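Local coordinates for glycosylation Associate Protein 2 (PDB 6OYC), which probably takes part, as a subunit of the Gap123 complex, in glycosylating an adhesin and exporting it through the accessory Sec system, at residues T452-Y457 with G499-S504; G369-T374 with G489-C494; N385-I390 with N512-K517. All coordinates share one frame; numbering follows the deposited sequence.

Contact 1: T452-Y457 with G499-S504; sequences TFALAY and GAWFTS
The indole of Trp501 carries one methyl group on its face and a piece of strand backbone at its rim. Ala456 CB sits over the six-membered ring, 3.5 Å from its centroid and only 7° off the ring normal. This is a CH-pi contact. At the edge, near the ring plane, lies the carbonyl of Ala454, with its O 3.5 Å from Trp501 CH2. The setting is an alpha/beta-hydrolase-like domain, where strand 452-458 belongs to the central sheet and helix 495-514 packs on one side of it. The two segments run almost exactly antiparallel, at 176°, with axes 9.7 Å apart. That spacing is bridged by one large residue of the helix and two small ones of the strand. Trp501 has CG anti to the backbone N (chi1 173°), and this sends the indole from the helix to the strand. Ala454 and Ala456 both point toward the helix, and the ring reaches the main chain between them. Leu455 points away and packs on Phe468 and Leu471 of helix 467-473. It meets the indole only through its backbone, closest at the carbonyl carbon. Trp501 also touches Arg485 and Trp487 of strand 482-487, the next strand of the sheet. Beside it on the helix, Phe502 turns to strands 388-392 and 365-370, so the two aromatics serve different strands. No hydrogen bond crosses this contact. Ala454 CB adds a looser touch, 4.1 Å from Trp501 CZ2, while the indole comes closest to the strand where Trp501 CH2 lies 3.3 Å from Ala456 N.

Contact 2: G369-T374 with G489-C494; sequences GLSMGT and GRHGDC
Ser371 OG and His491 NE2 are 2.9 Å apart, and this hydrogen bond carries the whole contact. The hydroxyl lies at the edge of the imidazole, near its plane. The tight part is on the serine side. Ser371 sits in the sharp turn between strand 365-370 and helix 372-381, in a Gly-Leu-Ser-Met-Gly sequence that fits the GxSxG nucleophile elbow. Its backbone has a positive phi (45°), a strained form, as in such elbows. Gly369 and Gly373 come very close as the chain folds back. The carbonyl O of Ser371 accepts two bonds, from Thr374 N and from Thr374 OG1, the latter at 2.6 Å and in the carbonyl plane.

The histidine side is looser. His491 lies in a type I turn, Arg490 to Asp493, and reaches the serine with its ring alone. CG is anti to the backbone N (chi1 -169°), which extends the imidazole out of the turn to the serine. Gly492 and Arg490 are exposed. Arg490 NE and Asp493 OD2, 3.9 Å apart, form a long salt bridge in which no N-H points at the oxygen. The turn is held from outside by Asp462, which accepts from His491 N, and by Lys393, which donates to His491 O.

His491 ND1 bonds to Asp461 OD2, so serine, histidine and aspartate are joined in series. The arrangement is consistent with a Ser-His-Asp triad as in alpha/beta hydrolases, in which the histidine takes up the serine proton.

Contact 3: N385-I390 with N512-K517; sequences NPHAII and NDFGRK
His387 is bound by a carboxylate at its edge and by an aromatic ring over its face, and both groups come from consecutive residues, Asp513 and Phe514. The bond from His387 NE2 to Asp513 OD2 is 3.0 Å long and nearly straight, with an angle of 175° at the hydrogen. The oxygen lies in the imidazole plane. The carboxylate is turned steeply against the ring. The N-H meets OD2 on its anti side, tilted out of the carboxylate plane. Phe514 approaches edge first. Its CZ stands over the imidazole face, 3.7 Å from His387 CD2. This is an edge-to-face (T-shaped) pair, with centroids 5.2 Å apart and planes at 79°.

The contact ties the C-terminal end of helix 495-514 to the loop that enters strand 388-392 of the central sheet, in the alpha/beta-hydrolase-like domain. His387 has CG anti to its own N (chi1 179°), which carries the imidazole out toward the helix end. Its ND1 is hydrogen-bonded to Asp363 OD1. Both ring nitrogens therefore have a carboxylate partner, an arrangement that would probably favour a protonated, positively charged imidazole. Phe514 also packs on Pro296 and on Met509 of its own helix. Beyond it the chain turns at Gly515, which has positive phi, and Arg516 then forms a salt bridge with Asp292.

From the N terminus, the chain first reaches the strand-to-helix turn at 369-374, then the entry to strand 388-392 at 385-390, and then strand 452-458. Contact 2 closes its loop first, at 489-494, and crosses both others. Contact 1 closes next, at 499-504, and contact 3 last, at 512-517. Contact 1 lies wholly within the span of contact 3, and these two use the same helix, 495-514, one in its body and one at its C-terminal end. The sheet connects all three. Ile389 pairs with Thr452 and Ala454, and Ile390 O probably accepts from Gly369 N. Phe502 links contacts 1 and 2 by packing on Gly369 and Leu370.

Contact 1: T452-Y457 with G499-S504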
ATOM      1  N   THR B 452     -22.576  -0.280  14.015  1.00 55.93           N
ATOM      2  CA  THR B 452     -23.456  -1.297  13.449  1.00 60.04           C
ATOM      3  C   THR B 452     -22.648  -2.208  12.522  1.00 62.34           C
ATOM      4  O   THR B 452     -21.766  -1.735  11.803  1.00 62.14           O
ATOM      5  CB  THR B 452     -24.597  -0.645  12.656  1.00 62.52           C
ATOM      6  OG1 THR B 452     -25.216   0.382  13.445  1.00 63.19           O
ATOM      7  CG2 THR B 452     -25.633  -1.680  12.229  1.00 61.91           C
ATOM      8  N   PHE B 453     -22.948  -3.512  12.513  1.00 60.78           N
ATOM      9  CA  PHE B 453     -22.225  -4.471  11.677  1.00 60.26           C
ATOM     10  C   PHE B 453     -23.102  -4.952  10.528  1.00 59.55           C
ATOM     11  O   PHE B 453     -24.182  -5.505  10.755  1.00 63.54           O
ATOM     12  CB  PHE B 453     -21.745  -5.679  12.485  1.00 58.78           C
ATOM     13  CG  PHE B 453     -20.649  -5.366  13.459  1.00 56.80           C
ATOM     14  CD1 PHE B 453     -20.946  -4.863  14.714  1.00 59.89           C
ATOM     15  CD2 PHE B 453     -19.321  -5.582  13.126  1.00 54.92           C
ATOM     16  CE1 PHE B 453     -19.937  -4.577  15.623  1.00 62.51           C
ATOM     17  CE2 PHE B 453     -18.307  -5.297  14.032  1.00 54.51           C
ATOM     18  CZ  PHE B 453     -18.614  -4.796  15.278  1.00 55.37           C
ATOM     19  N   ALA B 454     -22.628  -4.754   9.303  1.00 52.91           N
ATOM     20  CA  ALA B 454     -23.195  -5.395   8.128  1.00 54.15           C
ATOM     21  C   ALA B 454     -22.308  -6.581   7.797  1.00 58.31           C
ATOM     22  O   ALA B 454     -21.131  -6.405   7.468  1.00 55.72           O
ATOM     23  CB  ALA B 454     -23.272  -4.436   6.945  1.00 52.02           C
ATOM     24  N   LEU B 455     -22.859  -7.780   7.888  1.00 58.56           N
ATOM     25  CA  LEU B 455     -22.048  -8.984   7.866  1.00 57.86           C
ATOM     26  C   LEU B 455     -22.636  -9.972   6.875  1.00 62.15           C
ATOM     27  O   LEU B 455     -23.800 -10.361   7.000  1.00 65.97           O
ATOM     28  CB  LEU B 455     -21.971  -9.584   9.265  1.00 55.74           C
ATOM     29  CG  LEU B 455     -20.860 -10.565   9.563  1.00 55.47           C
ATOM     30  CD1 LEU B 455     -20.544 -10.457  11.044  1.00 56.80           C
ATOM     31  CD2 LEU B 455     -21.303 -11.969   9.202  1.00 64.86           C
ATOM     32  N   ALA B 456     -21.841 -10.367   5.891  1.00 59.63           N
ATOM     33  CA  ALA B 456     -22.161 -11.501   5.040  1.00 62.66           C
ATOM     34  C   ALA B 456     -21.214 -12.642   5.376  1.00 65.10           C
ATOM     35  O   ALA B 456     -20.020 -12.418   5.597  1.00 61.90           O
ATOM     36  CB  ALA B 456     -22.054 -11.136   3.560  1.00 63.00           C
ATOM     37  N   TYR B 457     -21.745 -13.861   5.437  1.00 67.53           N
ATOM     38  CA  TYR B 457     -20.949 -15.012   5.828  1.00 64.17           C
ATOM     39  C   TYR B 457     -21.405 -16.230   5.046  1.00 69.69           C
ATOM     40  O   TYR B 457     -22.535 -16.296   4.559  1.00 74.10           O
ATOM     41  CB  TYR B 457     -21.042 -15.297   7.335  1.00 68.08           C
ATOM     42  CG  TYR B 457     -22.450 -15.575   7.805  1.00 73.50           C
ATOM     43  CD1 TYR B 457     -23.342 -14.533   8.036  1.00 72.51           C
ATOM     44  CD2 TYR B 457     -22.897 -16.879   8.000  1.00 72.66           C
ATOM     45  CE1 TYR B 457     -24.633 -14.773   8.453  1.00 73.71           C
ATOM     46  CE2 TYR B 457     -24.192 -17.135   8.423  1.00 75.31           C
ATOM     47  CZ  TYR B 457     -25.054 -16.074   8.651  1.00 76.30           C
ATOM     48  OH  TYR B 457     -26.343 -16.296   9.069  1.00 78.19           O
ATOM     49  N   GLY B 499     -19.712  -9.499  -3.821  1.00 72.99           N
ATOM     50  CA  GLY B 499     -19.408  -8.153  -4.275  1.00 67.73           C
ATOM     51  C   GLY B 499     -20.638  -7.269  -4.332  1.00 66.64           C
ATOM     52  O   GLY B 499     -20.654  -6.178  -3.755  1.00 66.55           O
ATOM     53  N   ALA B 500     -21.691  -7.739  -5.012  1.00 69.02           N
ATOM     54  CA  ALA B 500     -22.927  -6.970  -5.122  1.00 67.47           C
ATOM     55  C   ALA B 500     -23.491  -6.627  -3.753  1.00 63.55           C
ATOM     56  O   ALA B 500     -23.956  -5.509  -3.530  1.00 64.73           O
ATOM     57  CB  ALA B 500     -23.956  -7.744  -5.947  1.00 69.21           C
ATOM     58  N   TRP B 501     -23.444  -7.574  -2.819  1.00 63.90           N
ATOM     59  CA  TRP B 501     -23.920  -7.300  -1.470  1.00 63.73           C
ATOM     60  C   TRP B 501     -23.088  -6.211  -0.809  1.00 66.53           C
ATOM     61  O   TRP B 501     -23.631  -5.258  -0.235  1.00 67.55           O
ATOM     62  CB  TRP B 501     -23.884  -8.578  -0.631  1.00 64.89           C
ATOM     63  CG  TRP B 501     -24.214  -8.318   0.805  1.00 67.73           C
ATOM     64  CD1 TRP B 501     -25.456  -8.285   1.362  1.00 69.21           C
ATOM     65  CD2 TRP B 501     -23.292  -8.024   1.864  1.00 68.07           C
ATOM     66  NE1 TRP B 501     -25.368  -8.002   2.703  1.00 70.47           N
ATOM     67  CE2 TRP B 501     -24.051  -7.836   3.037  1.00 68.95           C
ATOM     68  CE3 TRP B 501     -21.900  -7.908   1.936  1.00 64.31           C
ATOM     69  CZ2 TRP B 501     -23.464  -7.541   4.271  1.00 64.52           C
ATOM     70  CZ3 TRP B 501     -21.321  -7.614   3.163  1.00 63.39           C
ATOM     71  CH2 TRP B 501     -22.102  -7.431   4.311  1.00 61.32           C
ATOM     72  N   PHE B 502     -21.759  -6.350  -0.873  1.00 66.37           N
ATOM     73  CA  PHE B 502     -20.855  -5.392  -0.242  1.00 64.36           C
ATOM     74  C   PHE B 502     -21.083  -3.986  -0.781  1.00 60.82           C
ATOM     75  O   PHE B 502     -21.223  -3.029  -0.011  1.00 59.30           O
ATOM     76  CB  PHE B 502     -19.408  -5.837  -0.467  1.00 60.58           C
ATOM     77  CG  PHE B 502     -18.368  -4.956   0.188  1.00 56.04           C
ATOM     78  CD1 PHE B 502     -17.932  -5.219   1.484  1.00 54.81           C
ATOM     79  CD2 PHE B 502     -17.784  -3.904  -0.510  1.00 54.45           C
ATOM     80  CE1 PHE B 502     -16.953  -4.426   2.087  1.00 51.93           C
ATOM     81  CE2 PHE B 502     -16.807  -3.109   0.079  1.00 51.58           C
ATOM     82  CZ  PHE B 502     -16.392  -3.367   1.379  1.00 52.26           C
ATOM     83  N   THR B 503     -21.129  -3.844  -2.106  1.00 59.85           N
ATOM     84  CA  THR B 503     -21.339  -2.518  -2.670  1.00 62.52           C
ATOM     85  C   THR B 503     -22.759  -2.020  -2.416  1.00 69.22           C
ATOM     86  O   THR B 503     -22.963  -0.814  -2.231  1.00 67.97           O
ATOM     87  CB  THR B 503     -21.023  -2.512  -4.170  1.00 63.47           C
ATOM     88  OG1 THR B 503     -21.393  -1.242  -4.718  1.00 75.88           O
ATOM     89  CG2 THR B 503     -21.787  -3.594  -4.905  1.00 59.88           C
ATOM     90  N   SER B 504     -23.745  -2.926  -2.394  1.00 68.01           N
ATOM     91  CA  SER B 504     -25.116  -2.530  -2.084  1.00 69.61           C
ATOM     92  C   SER B 504     -25.235  -2.074  -0.637  1.00 70.79           C
ATOM     93  O   SER B 504     -25.856  -1.043  -0.345  1.00 70.96           O
ATOM     94  CB  SER B 504     -26.081  -3.687  -2.359  1.00 71.42           C
ATOM     95  OG  SER B 504     -27.243  -3.597  -1.550  1.00 77.08           O
TER

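Contact 2: G369-T374 with G489-C494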
ATOM      1  N   GLY B 369     -14.084  -4.572   4.652  1.00 45.30           N
ATOM      2  CA  GLY B 369     -13.168  -5.490   3.995  1.00 44.04           C
ATOM      3  C   GLY B 369     -13.823  -6.832   3.738  1.00 48.79           C
ATOM      4  O   GLY B 369     -14.935  -7.119   4.193  1.00 50.07           O
ATOM      5  N   LEU B 370     -13.102  -7.661   2.990  1.00 46.84           N
ATOM      6  CA  LEU B 370     -13.505  -9.025   2.691  1.00 47.37           C
ATOM      7  C   LEU B 370     -12.377  -9.980   3.076  1.00 49.44           C
ATOM      8  O   LEU B 370     -11.192  -9.648   2.953  1.00 51.23           O
ATOM      9  CB  LEU B 370     -13.878  -9.161   1.208  1.00 48.04           C
ATOM     10  CG  LEU B 370     -15.011  -8.190   0.839  1.00 52.14           C
ATOM     11  CD1 LEU B 370     -14.985  -7.826  -0.621  1.00 53.84           C
ATOM     12  CD2 LEU B 370     -16.385  -8.753   1.219  1.00 52.63           C
ATOM     13  N   SER B 371     -12.762 -11.163   3.567  1.00 49.17           N
ATOM     14  CA  SER B 371     -11.855 -12.181   4.097  1.00 47.09           C
ATOM     15  C   SER B 371     -10.788 -11.589   5.016  1.00 46.35           C
ATOM     16  O   SER B 371     -11.091 -11.257   6.162  1.00 46.00           O
ATOM     17  CB  SER B 371     -11.207 -12.977   2.961  1.00 54.56           C
ATOM     18  OG  SER B 371     -12.098 -13.949   2.432  1.00 57.94           O
ATOM     19  N   MET B 372      -9.538 -11.464   4.541  1.00 47.33           N
ATOM     20  CA  MET B 372      -8.468 -10.966   5.407  1.00 41.97           C
ATOM     21  C   MET B 372      -8.719  -9.530   5.833  1.00 42.21           C
ATOM     22  O   MET B 372      -8.325  -9.128   6.939  1.00 41.79           O
ATOM     23  CB  MET B 372      -7.109 -11.069   4.699  1.00 41.36           C
ATOM     24  CG  MET B 372      -5.958 -10.490   5.519  1.00 38.26           C
ATOM     25  SD  MET B 372      -4.291 -10.733   4.832  1.00 42.87           S
ATOM     26  CE  MET B 372      -4.151  -9.286   3.743  1.00 36.10           C
ATOM     27  N   GLY B 373      -9.359  -8.740   4.966  1.00 43.24           N
ATOM     28  CA  GLY B 373      -9.733  -7.393   5.345  1.00 42.34           C
ATOM     29  C   GLY B 373     -10.674  -7.351   6.532  1.00 41.93           C
ATOM     30  O   GLY B 373     -10.629  -6.407   7.328  1.00 41.80           O
ATOM     31  N   THR B 374     -11.526  -8.372   6.681  1.00 42.08           N
ATOM     32  CA  THR B 374     -12.478  -8.374   7.789  1.00 41.29           C
ATOM     33  C   THR B 374     -11.763  -8.435   9.124  1.00 41.32           C
ATOM     34  O   THR B 374     -12.255  -7.890  10.118  1.00 45.32           O
ATOM     35  CB  THR B 374     -13.459  -9.545   7.670  1.00 44.10           C
ATOM     36  OG1 THR B 374     -12.810 -10.760   8.068  1.00 46.39           O
ATOM     37  CG2 THR B 374     -13.988  -9.684   6.247  1.00 45.03           C
ATOM     38  N   GLY B 489     -22.882 -22.491   0.800  1.00103.57           N
ATOM     39  CA  GLY B 489     -21.674 -22.824   0.071  1.00106.06           C
ATOM     40  C   GLY B 489     -20.436 -22.658   0.935  1.00106.73           C
ATOM     41  O   GLY B 489     -20.475 -22.125   2.044  1.00102.44           O
ATOM     42  N   ARG B 490     -19.319 -23.150   0.396  1.00106.33           N
ATOM     43  CA  ARG B 490     -18.033 -23.032   1.066  1.00100.91           C
ATOM     44  C   ARG B 490     -17.481 -21.619   0.876  1.00 98.44           C
ATOM     45  O   ARG B 490     -18.057 -20.791   0.165  1.00 96.86           O
ATOM     46  CB  ARG B 490     -17.065 -24.096   0.549  1.00101.45           C
ATOM     47  CG  ARG B 490     -17.273 -25.467   1.175  1.00103.92           C
ATOM     48  CD  ARG B 490     -17.249 -26.562   0.120  1.00105.77           C
ATOM     49  NE  ARG B 490     -18.228 -26.317  -0.938  1.00105.87           N
ATOM     50  CZ  ARG B 490     -19.516 -26.646  -0.864  1.00106.14           C
ATOM     51  NH1 ARG B 490     -19.995 -27.244   0.218  1.00103.64           N
ATOM     52  NH2 ARG B 490     -20.329 -26.378  -1.879  1.00106.27           N
ATOM     53  N   HIS B 491     -16.337 -21.341   1.514  1.00 96.34           N
ATOM     54  CA  HIS B 491     -15.794 -19.983   1.570  1.00 90.62           C
ATOM     55  C   HIS B 491     -15.602 -19.349   0.195  1.00 89.94           C
ATOM     56  O   HIS B 491     -15.554 -18.120   0.098  1.00 88.21           O
ATOM     57  CB  HIS B 491     -14.462 -19.987   2.325  1.00 89.30           C
ATOM     58  CG  HIS B 491     -13.947 -18.625   2.679  1.00 84.20           C
ATOM     59  ND1 HIS B 491     -14.404 -17.914   3.768  1.00 81.90           N
ATOM     60  CD2 HIS B 491     -12.993 -17.854   2.100  1.00 79.12           C
ATOM     61  CE1 HIS B 491     -13.761 -16.760   3.841  1.00 73.40           C
ATOM     62  NE2 HIS B 491     -12.902 -16.698   2.840  1.00 71.38           N
ATOM     63  N   GLY B 492     -15.513 -20.144  -0.869  1.00 95.53           N
ATOM     64  CA  GLY B 492     -15.187 -19.603  -2.176  1.00 93.97           C
ATOM     65  C   GLY B 492     -16.337 -19.393  -3.144  1.00 95.67           C
ATOM     66  O   GLY B 492     -16.127 -18.841  -4.228  1.00 95.00           O
ATOM     67  N   ASP B 493     -17.548 -19.814  -2.783  1.00 98.80           N
ATOM     68  CA  ASP B 493     -18.687 -19.707  -3.685  1.00 98.99           C
ATOM     69  C   ASP B 493     -19.471 -18.415  -3.460  1.00 99.23           C
ATOM     70  O   ASP B 493     -19.231 -17.655  -2.515  1.00 91.95           O
ATOM     71  CB  ASP B 493     -19.625 -20.901  -3.526  1.00 98.76           C
ATOM     72  CG  ASP B 493     -18.891 -22.203  -3.443  1.00 99.82           C
ATOM     73  OD1 ASP B 493     -18.535 -22.746  -4.508  1.00105.51           O
ATOM     74  OD2 ASP B 493     -18.674 -22.687  -2.314  1.00101.85           O
ATOM     75  N   CYS B 494     -20.441 -18.185  -4.350  1.00100.56           N
ATOM     76  CA  CYS B 494     -21.280 -16.989  -4.313  1.00 97.05           C
ATOM     77  C   CYS B 494     -20.430 -15.724  -4.259  1.00 93.17           C
ATOM     78  O   CYS B 494     -20.839 -14.698  -3.708  1.00 90.68           O
ATOM     79  CB  CYS B 494     -22.267 -17.043  -3.140  1.00 95.12           C
ATOM     80  SG  CYS B 494     -23.465 -18.402  -3.237  1.00103.61           S
TER

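Contact 3: N385-I390 with N512-K517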
ATOM      1  N   ASN B 385     -14.041   2.731  17.416  1.00 51.11           N
ATOM      2  CA  ASN B 385     -15.470   2.931  17.645  1.00 53.78           C
ATOM      3  C   ASN B 385     -16.138   3.539  16.400  1.00 50.64           C
ATOM      4  O   ASN B 385     -16.700   4.632  16.476  1.00 54.95           O
ATOM      5  CB  ASN B 385     -15.714   3.800  18.875  1.00 58.07           C
ATOM      6  CG  ASN B 385     -17.119   3.645  19.438  1.00 60.55           C
ATOM      7  OD1 ASN B 385     -18.034   3.178  18.763  1.00 60.72           O
ATOM      8  ND2 ASN B 385     -17.291   4.043  20.690  1.00 62.97           N
ATOM      9  N   PRO B 386     -16.057   2.869  15.256  1.00 52.78           N
ATOM     10  CA  PRO B 386     -16.582   3.466  14.024  1.00 54.36           C
ATOM     11  C   PRO B 386     -18.104   3.455  13.998  1.00 57.53           C
ATOM     12  O   PRO B 386     -18.782   2.757  14.757  1.00 57.59           O
ATOM     13  CB  PRO B 386     -16.005   2.570  12.928  1.00 52.09           C
ATOM     14  CG  PRO B 386     -15.906   1.228  13.586  1.00 50.09           C
ATOM     15  CD  PRO B 386     -15.514   1.520  15.017  1.00 52.12           C
ATOM     16  N   HIS B 387     -18.642   4.240  13.069  1.00 56.30           N
ATOM     17  CA  HIS B 387     -20.075   4.219  12.830  1.00 56.91           C
ATOM     18  C   HIS B 387     -20.535   2.858  12.326  1.00 57.82           C
ATOM     19  O   HIS B 387     -21.576   2.345  12.753  1.00 61.96           O
ATOM     20  CB  HIS B 387     -20.447   5.293  11.820  1.00 53.93           C
ATOM     21  CG  HIS B 387     -21.902   5.314  11.496  1.00 61.59           C
ATOM     22  ND1 HIS B 387     -22.853   5.743  12.396  1.00 63.21           N
ATOM     23  CD2 HIS B 387     -22.576   4.933  10.386  1.00 60.59           C
ATOM     24  CE1 HIS B 387     -24.050   5.644  11.846  1.00 65.18           C
ATOM     25  NE2 HIS B 387     -23.910   5.154  10.627  1.00 62.51           N
ATOM     26  N   ALA B 388     -19.783   2.261  11.410  1.00 57.68           N
ATOM     27  CA  ALA B 388     -20.213   1.030  10.771  1.00 52.20           C
ATOM     28  C   ALA B 388     -19.002   0.199  10.363  1.00 51.51           C
ATOM     29  O   ALA B 388     -17.933   0.728  10.050  1.00 49.30           O
ATOM     30  CB  ALA B 388     -21.086   1.327   9.551  1.00 50.00           C
ATOM     31  N   ILE B 389     -19.200  -1.115  10.360  1.00 52.68           N
ATOM     32  CA  ILE B 389     -18.221  -2.085   9.907  1.00 45.09           C
ATOM     33  C   ILE B 389     -18.942  -2.992   8.924  1.00 49.29           C
ATOM     34  O   ILE B 389     -19.819  -3.764   9.321  1.00 54.31           O
ATOM     35  CB  ILE B 389     -17.629  -2.882  11.072  1.00 47.14           C
ATOM     36  CG1 ILE B 389     -16.730  -1.973  11.904  1.00 47.12           C
ATOM     37  CG2 ILE B 389     -16.882  -4.110  10.570  1.00 43.44           C
ATOM     38  CD1 ILE B 389     -16.204  -2.637  13.141  1.00 49.56           C
ATOM     39  N   ILE B 390     -18.612  -2.869   7.644  1.00 46.63           N
ATOM     40  CA  ILE B 390     -19.202  -3.684   6.588  1.00 47.50           C
ATOM     41  C   ILE B 390     -18.192  -4.766   6.237  1.00 50.28           C
ATOM     42  O   ILE B 390     -17.119  -4.476   5.697  1.00 48.60           O
ATOM     43  CB  ILE B 390     -19.556  -2.846   5.353  1.00 47.73           C
ATOM     44  CG1 ILE B 390     -20.495  -1.699   5.722  1.00 48.53           C
ATOM     45  CG2 ILE B 390     -20.143  -3.718   4.257  1.00 49.97           C
ATOM     46  CD1 ILE B 390     -20.759  -0.741   4.574  1.00 53.46           C
ATOM     47  N   ASN B 512     -28.864   6.256   3.755  1.00 62.60           N
ATOM     48  CA  ASN B 512     -29.641   6.287   4.988  1.00 60.22           C
ATOM     49  C   ASN B 512     -29.019   7.204   6.034  1.00 62.50           C
ATOM     50  O   ASN B 512     -29.735   7.925   6.739  1.00 63.09           O
ATOM     51  CB  ASN B 512     -29.776   4.872   5.557  1.00 63.82           C
ATOM     52  CG  ASN B 512     -30.695   3.996   4.741  1.00 60.26           C
ATOM     53  OD1 ASN B 512     -31.443   4.475   3.887  1.00 61.02           O
ATOM     54  ND2 ASN B 512     -30.644   2.700   4.997  1.00 64.68           N
ATOM     55  N   ASP B 513     -27.691   7.175   6.173  1.00 58.61           N
ATOM     56  CA  ASP B 513     -27.043   7.770   7.335  1.00 57.24           C
ATOM     57  C   ASP B 513     -26.234   9.021   7.030  1.00 54.39           C
ATOM     58  O   ASP B 513     -25.793   9.687   7.972  1.00 59.97           O
ATOM     59  CB  ASP B 513     -26.122   6.747   8.029  1.00 61.35           C
ATOM     60  CG  ASP B 513     -26.813   5.409   8.312  1.00 65.74           C
ATOM     61  OD1 ASP B 513     -28.036   5.306   8.110  1.00 68.08           O
ATOM     62  OD2 ASP B 513     -26.126   4.448   8.729  1.00 64.87           O
ATOM     63  N   PHE B 514     -26.021   9.364   5.756  1.00 57.34           N
ATOM     64  CA  PHE B 514     -25.198  10.524   5.432  1.00 58.14           C
ATOM     65  C   PHE B 514     -25.774  11.341   4.284  1.00 58.71           C
ATOM     66  O   PHE B 514     -25.134  12.307   3.842  1.00 57.32           O
ATOM     67  CB  PHE B 514     -23.751  10.072   5.129  1.00 58.62           C
ATOM     68  CG  PHE B 514     -23.098   9.372   6.297  1.00 51.67           C
ATOM     69  CD1 PHE B 514     -22.498  10.104   7.309  1.00 53.71           C
ATOM     70  CD2 PHE B 514     -23.146   7.994   6.413  1.00 48.66           C
ATOM     71  CE1 PHE B 514     -21.931   9.473   8.395  1.00 54.65           C
ATOM     72  CE2 PHE B 514     -22.583   7.355   7.501  1.00 49.85           C
ATOM     73  CZ  PHE B 514     -21.977   8.086   8.490  1.00 52.64           C
ATOM     74  N   GLY B 515     -26.966  11.000   3.805  1.00 58.60           N
ATOM     75  CA  GLY B 515     -27.646  11.812   2.825  1.00 62.63           C
ATOM     76  C   GLY B 515     -27.153  11.639   1.417  1.00 61.17           C
ATOM     77  O   GLY B 515     -27.522  12.427   0.540  1.00 63.18           O
ATOM     78  N   ARG B 516     -26.344  10.628   1.165  1.00 61.16           N
ATOM     79  CA  ARG B 516     -25.701  10.480  -0.128  1.00 67.14           C
ATOM     80  C   ARG B 516     -26.658   9.739  -1.055  1.00 70.43           C
ATOM     81  O   ARG B 516     -26.896   8.537  -0.899  1.00 69.72           O
ATOM     82  CB  ARG B 516     -24.351   9.789   0.040  1.00 63.34           C
ATOM     83  CG  ARG B 516     -23.343  10.707   0.752  1.00 60.62           C
ATOM     84  CD  ARG B 516     -22.063   9.987   1.171  1.00 59.45           C
ATOM     85  NE  ARG B 516     -20.995  10.920   1.554  1.00 55.85           N
ATOM     86  CZ  ARG B 516     -20.240  11.591   0.686  1.00 52.08           C
ATOM     87  NH1 ARG B 516     -20.439  11.446  -0.620  1.00 49.33           N
ATOM     88  NH2 ARG B 516     -19.291  12.412   1.120  1.00 47.63           N
ATOM     89  N   LYS B 517     -27.229  10.477  -2.000  1.00 77.10           N
ATOM     90  CA  LYS B 517     -28.237   9.932  -2.897  1.00 80.41           C
ATOM     91  C   LYS B 517     -27.585   9.042  -3.947  1.00 83.08           C
ATOM     92  O   LYS B 517     -26.582   9.416  -4.561  1.00 86.71           O
ATOM     93  CB  LYS B 517     -29.011  11.084  -3.550  1.00 84.21           C
ATOM     94  CG  LYS B 517     -29.428  10.882  -5.004  1.00 88.83           C
ATOM     95  CD  LYS B 517     -30.308  12.035  -5.510  1.00 90.38           C
ATOM     96  CE  LYS B 517     -31.711  12.000  -4.897  1.00 87.22           C
ATOM     97  NZ  LYS B 517     -32.534  13.194  -5.271  1.00 86.89           N
TER